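Local coordinates for protein putative histidinol-phosphate aminotransferase (Erwinia carotovora atroseptica, PDB 3LY1) that binds pyridoxal 5'-phosphate and is probably a transaminase of the fold-type I, class-II aminotransferase family, perhaps acting on histidinol phosphate, at residues 19-24 against 313-318; 40-45 against 245-250; 64-69 against 196-201; 214-219 against 259-264. All coordinates share one frame; numbering follows the deposited sequence.

Contact 1 of 4, residues 19-24 against 313-318; sequences IRINFN and AGVLIG
Ile21 lays its CG1 branch across Val315 where two short strands, 19-20 and 315-316, run side by side as a two-stranded parallel sheet joining the N-terminal arm to the small domain of this aminotransferase fold. The two side chains meet at an oblique angle, the CD1 methyl of Ile21 coming 3.6 Å from CG1 of Val315. CG1 of Ile21 sits between its own backbone N and carbonyl carbon (chi1 48°), a rotation that also places it 3.4 Å from the backbone O of Leu316. Ile19 and Val315 share one face of the sheet, and there Trp340 of helix 335-350 packs against both. Arg20 and Leu316 occupy the other face, where Arg20 also packs on Tyr48 of the second subunit.

The strands are stitched by a ladder of backbone bonds. Ile19 N donates to Gly314 O, Leu316 N returns a nearly straight bond to Ile19 O at 2.9 Å, and Ile21 N closes on Leu316 O. Gly314, with positive phi, ends helix 303-312 in a Schellman motif and turns the chain into the strand. Beyond the ladder, the side chains of Asn22 and Leu316 lie alongside each other and point the same way. The amide nitrogen ND2 of Asn22 rests 3.7 Å from CB of Leu316, touching hydrocarbon on this flank.

Contact 2 of 4, residues 40-45 against 245-250; sequences DAVVKA and NFSGVD
Asp250 OD2 takes the ammonium group of Lys44 in a salt bridge of 2.8 Å from NZ, using the lone pair on the side of its other carboxylate oxygen. The two side chains reach it from opposite directions: Lys44 from the turn that follows helix 32-40, Asp250 from the first turns of helix 246-255. Lys44 bends at its third torsion (chi3 -67°), which carries CE and NZ past the ring of Phe246 to the acid. Lys44 and the phenyl cross at about a right angle, and CB of Lys44 stands over one ring face in a CH-pi contact, 4.1 Å from the centroid and offset toward the rim. Further out, NZ passes 3.6 Å from CE1 of Phe246.

Ala41 points its methyl group into the helix start, with CB 3.6 Å from CA of Ser247 and 3.8 Å from CD1 of Phe246, while CB of Ala45 meets CB of Phe246. Ser247 OG is hydrogen-bonded to Ala38 O, tying the helix to the end of helix 32-40. The helix itself begins at Asn245, an N-cap whose OD1 accepts from Gly248 N at 2.9 Å, the donor lying above the carbonyl plane.

Ala45 and Phe246 also form backbone hydrogen bonds to the second subunit, placing this packing at the dimer interface. The carboxylate of Asp250 probably favours the charged form of Lys44, while CB and CE of the lysine pack against the ring of Phe246.

Contact 3 of 4, residues 64-69 against 196-201; sequences HQVEAP and PMITQG
Thr199 is turned at chi1 -63°, which sets OG1 beside its own backbone N and sends CG2 anti to that nitrogen, and in this pose both branches face the loop that follows helix 50-63. OG1 lies 2.8 Å from His64 O and 3.3 Å from Gln65 O; the longer approach is at best a weak hydrogen bond, and the single hydroxyl proton may be directed to either carbonyl. The methyl CG2 comes 3.3 Å from Gln65 O and 4.0 Å from CB of Gln65, whose side chain crosses that of Thr199 obliquely. A water molecule adds a second link by donating to Gln65 O and to Thr199 O, each at 3.1 Å, so that Gln65 O faces both the water and the threonine hydroxyl.

Both segments contain helix ends. Gln65, with positive phi, is the C-prime residue of the Schellman motif that closes helix 50-63, and Gly201 closes the short helix 195-199 in the same manner. Val66 CG1 lies 4.3 Å from Ile198 CG2, the apolar part of the contact, and also borders the Thr199 hydroxyl.

The imidazole of His64 is held by Tyr224 OH at NE2 and Ser195 OG at ND1. Ile198 packs on Ile205 and Leu207 of strand 205-210, and His64 touches Lys209 of that strand, so the contact joins the C-terminal ends of two helices beside the large mixed sheet.

Contact 4 of 4, residues 214-219 against 259-264; sequences IHAMAG and SAFITY. With EDO (1,2-ethanediol), chain H.
Ile262 reaches from helix 259-283 into the loop that follows the cofactor-binding Lys213, and its branches divide between Ile214 and His215. From CB, the CG2 methyl meets CG1 of Ile214 at 3.9 Å, the two isoleucines crossing at about a right angle. The other branch leaves beside the backbone N (chi1 -65°): CG1 comes 4.1 Å from His215 CE1, and a second bend at chi2 -66° sets the terminal CD1 over one face of the imidazole. CD1 stands 3.5 Å from the ring centroid in a CH-pi contact, offset toward the rim and 3.4 Å from both ND1 and CE1.

Phe261, the residue before Ile262, sends its ring to the same loop: CE2 approaches Ile214 O at 3.7 Å, and CB of Ala216 lies at the ring edge, 4.2 Å from CZ. Ile214 O is itself hydrogen-bonded to Ser265 OG, a polar tie to helix 259-283.

Both nitrogens of His215 have polar partners. ND1 pairs with Ser255 OG, and NE2 shares a hydrogen bond of 3.3 Å with O2 of a 1,2-ethanediol molecule at the ring edge, probably from the crystallisation liquor, which also binds Tyr224 OH. Polar partners at both nitrogens and a methyl over the face together probably restrict rotation of the imidazole, while the flanking apolar packing joins the loop beside Lys213 to the long helix.

Contacts 2, 3 and 4 all lie within the loop closed by contact 1, and contacts 2 and 4 cross along the chain. These two also touch: Gly248 O lies 3.7 Å from Met217 CE, and helix 246-255 is followed directly by helix 259-283. Contact 4 sits close to the cofactor, with the His215 side chain about 10 Å from pyridoxal phosphate; those of Asn22, Ala45 and His64 are about 11, 11 and 13 Å from a bound cofactor. Contacts 1 and 3, on opposite sides of the chain's centre, have centres 38 Å apart. Contacts 1, 2 and 4 reach the second subunit; contact 3 does not.

Contact 1 of 4, residues 19-24 against 313-318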
loop_
_atom_site.group_PDB
_atom_site.type_symbol
_atom_site.label_atom_id
_atom_site.label_comp_id
_atom_site.label_asym_id
_atom_site.label_seq_id
_atom_site.Cartn_x
_atom_site.Cartn_y
_atom_site.Cartn_z
ATOM N N ILE A 19 -21.669 5.302 -18.018
ATOM C CA ILE A 19 -21.018 4.005 -18.234
ATOM C C ILE A 19 -19.512 4.294 -18.124
ATOM O O ILE A 19 -18.999 5.184 -18.813
ATOM C CB ILE A 19 -21.328 3.411 -19.628
ATOM C CG1 ILE A 19 -22.805 2.999 -19.728
ATOM C CG2 ILE A 19 -20.414 2.221 -19.935
ATOM C CD1 ILE A 19 -23.263 2.659 -21.142
ATOM N N ARG A 20 -18.829 3.526 -17.276
ATOM C CA ARG A 20 -17.432 3.785 -16.949
ATOM C C ARG A 20 -16.582 2.720 -17.625
ATOM O O ARG A 20 -16.494 1.605 -17.140
ATOM C CB ARG A 20 -17.268 3.749 -15.421
ATOM C CG ARG A 20 -17.895 4.974 -14.715
ATOM C CD ARG A 20 -18.051 4.797 -13.205
ATOM N NE ARG A 20 -16.763 4.751 -12.490
ATOM C CZ ARG A 20 -16.642 4.735 -11.162
ATOM N NH1 ARG A 20 -17.731 4.775 -10.380
ATOM N NH2 ARG A 20 -15.442 4.692 -10.604
ATOM N N ILE A 21 -15.998 3.060 -18.776
ATOM C CA ILE A 21 -15.221 2.080 -19.543
ATOM C C ILE A 21 -13.907 2.755 -19.847
ATOM O O ILE A 21 -13.409 2.800 -20.991
ATOM C CB ILE A 21 -15.972 1.548 -20.809
ATOM C CG1 ILE A 21 -16.569 2.696 -21.636
ATOM C CG2 ILE A 21 -17.063 0.502 -20.401
ATOM C CD1 ILE A 21 -17.307 2.238 -22.910
ATOM N N ASN A 22 -13.364 3.323 -18.781
ATOM C CA ASN A 22 -12.208 4.202 -18.868
ATOM C C ASN A 22 -10.922 3.679 -18.215
ATOM O O ASN A 22 -9.842 4.151 -18.557
ATOM C CB ASN A 22 -12.537 5.614 -18.332
ATOM C CG ASN A 22 -13.207 5.629 -16.945
ATOM O OD1 ASN A 22 -13.691 4.593 -16.423
ATOM N ND2 ASN A 22 -13.288 6.849 -16.362
ATOM N N PHE A 23 -11.037 2.740 -17.278
ATOM C CA PHE A 23 -9.883 2.336 -16.454
ATOM C C PHE A 23 -9.645 0.812 -16.383
ATOM O O PHE A 23 -8.984 0.321 -15.453
ATOM C CB PHE A 23 -10.033 2.908 -15.027
ATOM C CG PHE A 23 -10.006 4.425 -14.954
ATOM C CD1 PHE A 23 -9.001 5.173 -15.607
ATOM C CD2 PHE A 23 -10.958 5.109 -14.207
ATOM C CE1 PHE A 23 -8.981 6.576 -15.507
ATOM C CE2 PHE A 23 -10.957 6.497 -14.119
ATOM C CZ PHE A 23 -9.985 7.231 -14.773
ATOM N N ASN A 24 -10.144 0.067 -17.368
ATOM C CA ASN A 24 -9.996 -1.389 -17.445
ATOM C C ASN A 24 -10.432 -2.132 -16.189
ATOM O O ASN A 24 -9.907 -3.215 -15.857
ATOM C CB ASN A 24 -8.551 -1.802 -17.807
ATOM C CG ASN A 24 -8.068 -1.244 -19.143
ATOM O OD1 ASN A 24 -6.819 -1.132 -19.399
ATOM N ND2 ASN A 24 -9.007 -0.888 -19.996
ATOM N N ALA A 313 -22.725 12.007 -23.762
ATOM C CA ALA A 313 -23.732 10.958 -23.856
ATOM C C ALA A 313 -23.704 10.010 -22.650
ATOM O O ALA A 313 -24.442 9.017 -22.648
ATOM C CB ALA A 313 -23.552 10.166 -25.112
ATOM N N GLY A 314 -22.845 10.297 -21.659
ATOM C CA GLY A 314 -22.748 9.514 -20.438
ATOM C C GLY A 314 -21.864 8.285 -20.545
ATOM O O GLY A 314 -22.117 7.274 -19.885
ATOM N N VAL A 315 -20.828 8.355 -21.378
ATOM C CA VAL A 315 -19.873 7.247 -21.515
ATOM C C VAL A 315 -18.460 7.782 -21.357
ATOM O O VAL A 315 -18.037 8.665 -22.113
ATOM C CB VAL A 315 -19.998 6.558 -22.883
ATOM C CG1 VAL A 315 -19.063 5.377 -22.968
ATOM C CG2 VAL A 315 -21.463 6.114 -23.163
ATOM N N LEU A 316 -17.725 7.254 -20.375
ATOM C CA LEU A 316 -16.349 7.673 -20.132
ATOM C C LEU A 316 -15.398 6.632 -20.699
ATOM O O LEU A 316 -15.332 5.493 -20.211
ATOM C CB LEU A 316 -16.085 7.872 -18.629
ATOM C CG LEU A 316 -16.988 8.859 -17.878
ATOM C CD1 LEU A 316 -16.523 8.987 -16.400
ATOM C CD2 LEU A 316 -16.997 10.203 -18.549
ATOM N N ILE A 317 -14.663 7.026 -21.741
ATOM C CA ILE A 317 -13.716 6.136 -22.420
ATOM C C ILE A 317 -12.280 6.466 -22.001
ATOM O O ILE A 317 -12.046 7.418 -21.237
ATOM C CB ILE A 317 -13.894 6.196 -23.988
ATOM C CG1 ILE A 317 -13.480 7.547 -24.572
ATOM C CG2 ILE A 317 -15.351 5.863 -24.387
ATOM C CD1 ILE A 317 -13.463 7.592 -26.126
ATOM N N GLY A 318 -11.310 5.723 -22.512
ATOM C CA GLY A 318 -9.916 6.001 -22.186
ATOM C C GLY A 318 -9.347 7.366 -22.526
ATOM O O GLY A 318 -9.780 8.041 -23.473
#

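Contact 2 of 4, residues 40-45 against 245-250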
loop_
_atom_site.group_PDB
_atom_site.type_symbol
_atom_site.label_atom_id
_atom_site.label_comp_id
_atom_site.label_asym_id
_atom_site.label_seq_id
_atom_site.Cartn_x
_atom_site.Cartn_y
_atom_site.Cartn_z
ATOM N N ASP A 40 -17.087 -9.482 5.930
ATOM C CA ASP A 40 -16.841 -10.116 7.217
ATOM C C ASP A 40 -15.482 -9.724 7.855
ATOM O O ASP A 40 -15.318 -9.827 9.079
ATOM C CB ASP A 40 -16.908 -11.636 7.059
ATOM C CG ASP A 40 -18.353 -12.165 6.797
ATOM O OD1 ASP A 40 -19.325 -11.368 6.744
ATOM O OD2 ASP A 40 -18.504 -13.402 6.646
ATOM N N ALA A 41 -14.514 -9.307 7.037
ATOM C CA ALA A 41 -13.220 -8.867 7.559
ATOM C C ALA A 41 -13.310 -7.548 8.316
ATOM O O ALA A 41 -12.399 -7.244 9.103
ATOM C CB ALA A 41 -12.152 -8.726 6.413
ATOM N N VAL A 42 -14.337 -6.735 8.057
ATOM C CA VAL A 42 -14.354 -5.354 8.609
ATOM C C VAL A 42 -14.360 -5.310 10.145
ATOM O O VAL A 42 -13.618 -4.520 10.751
ATOM C CB VAL A 42 -15.495 -4.492 8.025
ATOM C CG1 VAL A 42 -15.624 -3.132 8.760
ATOM C CG2 VAL A 42 -15.298 -4.304 6.497
ATOM N N VAL A 43 -15.133 -6.194 10.767
ATOM C CA VAL A 43 -15.146 -6.323 12.228
ATOM C C VAL A 43 -13.776 -6.764 12.774
ATOM O O VAL A 43 -13.437 -6.453 13.920
ATOM C CB VAL A 43 -16.281 -7.257 12.738
ATOM C CG1 VAL A 43 -16.013 -8.710 12.385
ATOM C CG2 VAL A 43 -16.483 -7.076 14.258
ATOM N N LYS A 44 -12.983 -7.446 11.949
ATOM C CA LYS A 44 -11.699 -7.964 12.386
ATOM C C LYS A 44 -10.592 -6.931 12.170
ATOM O O LYS A 44 -9.524 -7.111 12.703
ATOM C CB LYS A 44 -11.328 -9.249 11.630
ATOM C CG LYS A 44 -12.283 -10.445 11.889
ATOM C CD LYS A 44 -11.748 -11.777 11.275
ATOM C CE LYS A 44 -11.720 -11.765 9.749
ATOM N NZ LYS A 44 -11.053 -12.959 9.090
ATOM N N ALA A 45 -10.878 -5.863 11.430
ATOM C CA ALA A 45 -9.836 -4.970 10.876
ATOM C C ALA A 45 -9.384 -3.861 11.801
ATOM O O ALA A 45 -8.705 -2.909 11.353
ATOM C CB ALA A 45 -10.291 -4.393 9.480
ATOM N N ASN A 245 -4.454 -4.968 3.260
ATOM C CA ASN A 245 -5.643 -4.701 4.034
ATOM C C ASN A 245 -6.478 -5.973 4.254
ATOM O O ASN A 245 -6.462 -6.895 3.426
ATOM C CB ASN A 245 -6.439 -3.540 3.433
ATOM C CG ASN A 245 -7.408 -3.966 2.385
ATOM O OD1 ASN A 245 -8.534 -4.387 2.678
ATOM N ND2 ASN A 245 -6.994 -3.846 1.145
ATOM N N PHE A 246 -7.132 -6.041 5.406
ATOM C CA PHE A 246 -7.841 -7.254 5.847
ATOM C C PHE A 246 -8.938 -7.699 4.878
ATOM O O PHE A 246 -9.038 -8.861 4.561
ATOM C CB PHE A 246 -8.457 -7.045 7.235
ATOM C CG PHE A 246 -8.270 -8.196 8.161
ATOM C CD1 PHE A 246 -8.646 -9.488 7.794
ATOM C CD2 PHE A 246 -7.809 -7.985 9.447
ATOM C CE1 PHE A 246 -8.498 -10.526 8.669
ATOM C CE2 PHE A 246 -7.670 -9.033 10.337
ATOM C CZ PHE A 246 -7.998 -10.299 9.946
ATOM N N SER A 247 -9.752 -6.776 4.392
ATOM C CA SER A 247 -10.828 -7.166 3.481
ATOM C C SER A 247 -10.247 -7.691 2.173
ATOM O O SER A 247 -10.723 -8.674 1.652
ATOM C CB SER A 247 -11.781 -5.994 3.195
ATOM O OG SER A 247 -12.383 -5.570 4.398
ATOM N N GLY A 248 -9.222 -7.029 1.659
ATOM C CA GLY A 248 -8.553 -7.482 0.470
ATOM C C GLY A 248 -7.913 -8.854 0.594
ATOM O O GLY A 248 -8.053 -9.670 -0.321
ATOM N N VAL A 249 -7.237 -9.111 1.720
ATOM C CA VAL A 249 -6.573 -10.397 1.947
ATOM C C VAL A 249 -7.629 -11.521 2.001
ATOM O O VAL A 249 -7.495 -12.556 1.347
ATOM C CB VAL A 249 -5.738 -10.411 3.241
ATOM C CG1 VAL A 249 -5.316 -11.820 3.580
ATOM C CG2 VAL A 249 -4.520 -9.472 3.106
ATOM N N ASP A 250 -8.691 -11.314 2.766
ATOM C CA ASP A 250 -9.743 -12.334 2.874
ATOM C C ASP A 250 -10.550 -12.448 1.563
ATOM O O ASP A 250 -11.025 -13.540 1.209
ATOM C CB ASP A 250 -10.689 -12.030 4.042
ATOM C CG ASP A 250 -10.126 -12.444 5.420
ATOM O OD1 ASP A 250 -8.999 -12.994 5.508
ATOM O OD2 ASP A 250 -10.858 -12.257 6.423
#

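Contact 3 of 4, residues 64-69 against 196-201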
loop_
_atom_site.group_PDB
_atom_site.type_symbol
_atom_site.label_atom_id
_atom_site.label_comp_id
_atom_site.label_asym_id
_atom_site.label_seq_id
_atom_site.Cartn_x
_atom_site.Cartn_y
_atom_site.Cartn_z
ATOM N N HIS A 64 1.708 -20.958 -7.993
ATOM C CA HIS A 64 2.788 -20.745 -8.952
ATOM C C HIS A 64 3.892 -21.788 -8.870
ATOM O O HIS A 64 4.932 -21.610 -9.490
ATOM C CB HIS A 64 3.365 -19.343 -8.761
ATOM C CG HIS A 64 2.477 -18.277 -9.292
ATOM N ND1 HIS A 64 2.395 -17.993 -10.638
ATOM C CD2 HIS A 64 1.590 -17.465 -8.678
ATOM C CE1 HIS A 64 1.513 -17.027 -10.822
ATOM N NE2 HIS A 64 1.007 -16.692 -9.649
ATOM N N GLN A 65 3.660 -22.864 -8.106
ATOM C CA GLN A 65 4.661 -23.926 -7.850
ATOM C C GLN A 65 6.040 -23.386 -7.502
ATOM O O GLN A 65 7.062 -23.785 -8.094
ATOM C CB GLN A 65 4.761 -24.917 -9.023
ATOM C CG GLN A 65 3.435 -25.555 -9.409
ATOM C CD GLN A 65 3.488 -26.300 -10.756
ATOM O OE1 GLN A 65 2.478 -26.407 -11.433
ATOM N NE2 GLN A 65 4.664 -26.795 -11.143
ATOM N N VAL A 66 6.056 -22.505 -6.505
ATOM C CA VAL A 66 7.283 -21.944 -5.954
ATOM C C VAL A 66 7.162 -22.063 -4.436
ATOM O O VAL A 66 6.115 -22.494 -3.926
ATOM C CB VAL A 66 7.483 -20.475 -6.369
ATOM C CG1 VAL A 66 7.755 -20.372 -7.890
ATOM C CG2 VAL A 66 6.278 -19.567 -5.920
ATOM N N GLU A 67 8.220 -21.719 -3.717
ATOM C CA GLU A 67 8.152 -21.694 -2.247
ATOM C C GLU A 67 7.741 -20.266 -1.799
ATOM O O GLU A 67 7.726 -19.365 -2.610
ATOM C CB GLU A 67 9.486 -22.121 -1.641
ATOM C CG GLU A 67 9.937 -23.534 -2.047
ATOM C CD GLU A 67 9.001 -24.646 -1.520
ATOM O OE1 GLU A 67 8.145 -24.394 -0.645
ATOM O OE2 GLU A 67 9.125 -25.805 -1.969
ATOM N N ALA A 68 7.396 -20.066 -0.529
ATOM C CA ALA A 68 6.880 -18.764 -0.056
ATOM C C ALA A 68 7.870 -17.623 -0.234
ATOM O O ALA A 68 7.456 -16.496 -0.534
ATOM C CB ALA A 68 6.431 -18.849 1.399
ATOM N N PRO A 69 9.178 -17.892 -0.104
ATOM C CA PRO A 69 10.099 -16.780 -0.314
ATOM C C PRO A 69 10.174 -16.223 -1.756
ATOM O O PRO A 69 10.866 -15.223 -1.969
ATOM C CB PRO A 69 11.452 -17.372 0.106
ATOM C CG PRO A 69 11.091 -18.428 1.115
ATOM C CD PRO A 69 9.861 -19.046 0.509
ATOM N N PRO A 196 6.212 -20.620 -15.391
ATOM C CA PRO A 196 7.006 -21.837 -15.261
ATOM C C PRO A 196 8.535 -21.607 -15.363
ATOM O O PRO A 196 9.286 -22.391 -14.788
ATOM C CB PRO A 196 6.477 -22.727 -16.382
ATOM C CG PRO A 196 5.074 -22.277 -16.571
ATOM C CD PRO A 196 5.171 -20.775 -16.414
HETATM N N MSE A 197 8.996 -20.554 -16.050
HETATM C CA MSE A 197 10.435 -20.278 -16.113
HETATM C C MSE A 197 10.996 -19.935 -14.712
HETATM O O MSE A 197 12.146 -20.224 -14.399
HETATM C CB MSE A 197 10.741 -19.166 -17.128
HETATM C CG MSE A 197 10.194 -19.429 -18.549
HETATM SE SE MSE A 197 10.851 -21.067 -19.344
HETATM C CE MSE A 197 9.241 -22.170 -19.383
ATOM N N ILE A 198 10.177 -19.351 -13.857
ATOM C CA ILE A 198 10.601 -19.032 -12.476
ATOM C C ILE A 198 10.594 -20.307 -11.604
ATOM O O ILE A 198 11.529 -20.588 -10.831
ATOM C CB ILE A 198 9.704 -17.936 -11.862
ATOM C CG1 ILE A 198 9.819 -16.635 -12.679
ATOM C CG2 ILE A 198 10.044 -17.721 -10.344
ATOM C CD1 ILE A 198 8.662 -15.616 -12.438
ATOM N N THR A 199 9.530 -21.084 -11.729
ATOM C CA THR A 199 9.478 -22.417 -11.125
ATOM C C THR A 199 10.721 -23.258 -11.476
ATOM O O THR A 199 11.220 -23.971 -10.637
ATOM C CB THR A 199 8.237 -23.143 -11.595
ATOM O OG1 THR A 199 7.107 -22.415 -11.135
ATOM C CG2 THR A 199 8.185 -24.611 -11.128
ATOM N N GLN A 200 11.217 -23.119 -12.704
ATOM C CA GLN A 200 12.368 -23.881 -13.187
ATOM C C GLN A 200 13.706 -23.241 -12.803
ATOM O O GLN A 200 14.762 -23.783 -13.139
ATOM C CB GLN A 200 12.249 -24.100 -14.712
ATOM C CG GLN A 200 11.045 -24.992 -15.050
ATOM C CD GLN A 200 10.595 -24.940 -16.512
ATOM O OE1 GLN A 200 9.405 -25.162 -16.821
ATOM N NE2 GLN A 200 11.528 -24.678 -17.414
ATOM N N GLY A 201 13.653 -22.112 -12.085
ATOM C CA GLY A 201 14.835 -21.514 -11.440
ATOM C C GLY A 201 15.408 -20.224 -12.026
ATOM O O GLY A 201 16.485 -19.785 -11.576
HETATM O O HOH W 1 10.166 -24.041 -7.703
#

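Contact 4 of 4, residues 214-219 against 259-264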
loop_
_atom_site.group_PDB
_atom_site.type_symbol
_atom_site.label_atom_id
_atom_site.label_comp_id
_atom_site.label_asym_id
_atom_site.label_seq_id
_atom_site.Cartn_x
_atom_site.Cartn_y
_atom_site.Cartn_z
ATOM N N ILE A 214 -9.230 -9.832 -13.707
ATOM C CA ILE A 214 -10.157 -10.981 -13.773
ATOM C C ILE A 214 -10.898 -11.146 -12.430
ATOM O O ILE A 214 -12.112 -11.434 -12.418
ATOM C CB ILE A 214 -9.465 -12.314 -14.200
ATOM C CG1 ILE A 214 -10.503 -13.402 -14.525
ATOM C CG2 ILE A 214 -8.527 -12.813 -13.158
ATOM C CD1 ILE A 214 -10.787 -13.568 -15.980
ATOM N N HIS A 215 -10.182 -10.944 -11.313
ATOM C CA HIS A 215 -10.767 -11.130 -9.991
ATOM C C HIS A 215 -11.628 -9.938 -9.567
ATOM O O HIS A 215 -12.240 -9.973 -8.521
ATOM C CB HIS A 215 -9.683 -11.394 -8.928
ATOM C CG HIS A 215 -9.037 -12.752 -9.027
ATOM N ND1 HIS A 215 -9.539 -13.854 -8.382
ATOM C CD2 HIS A 215 -7.928 -13.170 -9.683
ATOM C CE1 HIS A 215 -8.763 -14.894 -8.627
ATOM N NE2 HIS A 215 -7.781 -14.508 -9.417
ATOM N N ALA A 216 -11.643 -8.867 -10.347
ATOM C CA ALA A 216 -12.587 -7.756 -10.118
ATOM C C ALA A 216 -12.414 -7.028 -8.771
ATOM O O ALA A 216 -13.386 -6.567 -8.199
ATOM C CB ALA A 216 -14.059 -8.254 -10.279
HETATM N N MSE A 217 -11.179 -6.866 -8.306
HETATM C CA MSE A 217 -10.930 -6.272 -6.984
HETATM C C MSE A 217 -9.982 -5.069 -7.045
HETATM O O MSE A 217 -9.207 -4.843 -6.092
HETATM C CB MSE A 217 -10.341 -7.337 -6.050
HETATM C CG MSE A 217 -11.203 -8.547 -5.846
HETATM SE SE MSE A 217 -10.323 -10.074 -4.831
HETATM C CE MSE A 217 -9.388 -9.070 -3.770
ATOM N N ALA A 218 -10.074 -4.272 -8.113
ATOM C CA ALA A 218 -9.224 -3.094 -8.274
ATOM C C ALA A 218 -9.182 -2.280 -6.978
ATOM O O ALA A 218 -8.133 -1.959 -6.530
ATOM C CB ALA A 218 -9.683 -2.202 -9.472
ATOM N N GLY A 219 -10.328 -2.009 -6.362
ATOM C CA GLY A 219 -10.348 -1.139 -5.184
ATOM C C GLY A 219 -9.905 -1.803 -3.896
ATOM O O GLY A 219 -9.872 -1.161 -2.870
ATOM N N SER A 259 -13.610 -20.720 -8.500
ATOM C CA SER A 259 -13.215 -20.939 -9.886
ATOM C C SER A 259 -14.379 -20.683 -10.864
ATOM O O SER A 259 -14.157 -20.297 -12.010
ATOM C CB SER A 259 -12.651 -22.358 -10.033
ATOM O OG SER A 259 -13.651 -23.324 -9.755
ATOM N N ALA A 260 -15.607 -20.898 -10.404
ATOM C CA ALA A 260 -16.792 -20.675 -11.222
ATOM C C ALA A 260 -16.885 -19.186 -11.594
ATOM O O ALA A 260 -17.187 -18.834 -12.753
ATOM C CB ALA A 260 -18.040 -21.121 -10.479
ATOM N N PHE A 261 -16.610 -18.307 -10.627
ATOM C CA PHE A 261 -16.635 -16.876 -10.903
ATOM C C PHE A 261 -15.588 -16.476 -11.947
ATOM O O PHE A 261 -15.886 -15.687 -12.824
ATOM C CB PHE A 261 -16.480 -16.007 -9.643
ATOM C CG PHE A 261 -16.383 -14.543 -9.957
ATOM C CD1 PHE A 261 -17.519 -13.801 -10.186
ATOM C CD2 PHE A 261 -15.137 -13.919 -10.082
ATOM C CE1 PHE A 261 -17.429 -12.440 -10.499
ATOM C CE2 PHE A 261 -15.042 -12.583 -10.394
ATOM C CZ PHE A 261 -16.197 -11.836 -10.600
ATOM N N ILE A 262 -14.375 -17.011 -11.852
ATOM C CA ILE A 262 -13.283 -16.631 -12.779
ATOM C C ILE A 262 -13.672 -17.002 -14.221
ATOM O O ILE A 262 -13.560 -16.207 -15.172
ATOM C CB ILE A 262 -11.959 -17.290 -12.335
ATOM C CG1 ILE A 262 -11.561 -16.722 -10.964
ATOM C CG2 ILE A 262 -10.826 -17.085 -13.349
ATOM C CD1 ILE A 262 -11.191 -15.193 -10.999
ATOM N N THR A 263 -14.228 -18.200 -14.360
ATOM C CA THR A 263 -14.787 -18.636 -15.651
ATOM C C THR A 263 -15.839 -17.671 -16.187
ATOM O O THR A 263 -15.796 -17.309 -17.351
ATOM C CB THR A 263 -15.379 -20.041 -15.516
ATOM O OG1 THR A 263 -14.304 -20.935 -15.207
ATOM C CG2 THR A 263 -16.094 -20.475 -16.817
ATOM N N TYR A 264 -16.764 -17.262 -15.325
ATOM C CA TYR A 264 -17.826 -16.314 -15.695
ATOM C C TYR A 264 -17.258 -14.917 -16.068
ATOM O O TYR A 264 -17.716 -14.285 -17.027
ATOM C CB TYR A 264 -18.841 -16.200 -14.540
ATOM C CG TYR A 264 -19.841 -15.074 -14.672
ATOM C CD1 TYR A 264 -20.738 -15.022 -15.746
ATOM C CD2 TYR A 264 -19.928 -14.086 -13.703
ATOM C CE1 TYR A 264 -21.660 -13.976 -15.869
ATOM C CE2 TYR A 264 -20.846 -13.031 -13.816
ATOM C CZ TYR A 264 -21.697 -12.978 -14.898
ATOM O OH TYR A 264 -22.596 -11.938 -14.991
HETATM C C1 EDO H . -4.015 -14.434 -8.778
HETATM O O1 EDO H . -3.381 -14.245 -10.038
HETATM C C2 EDO H . -4.053 -15.924 -8.481
HETATM O O2 EDO H . -5.169 -16.475 -9.170
#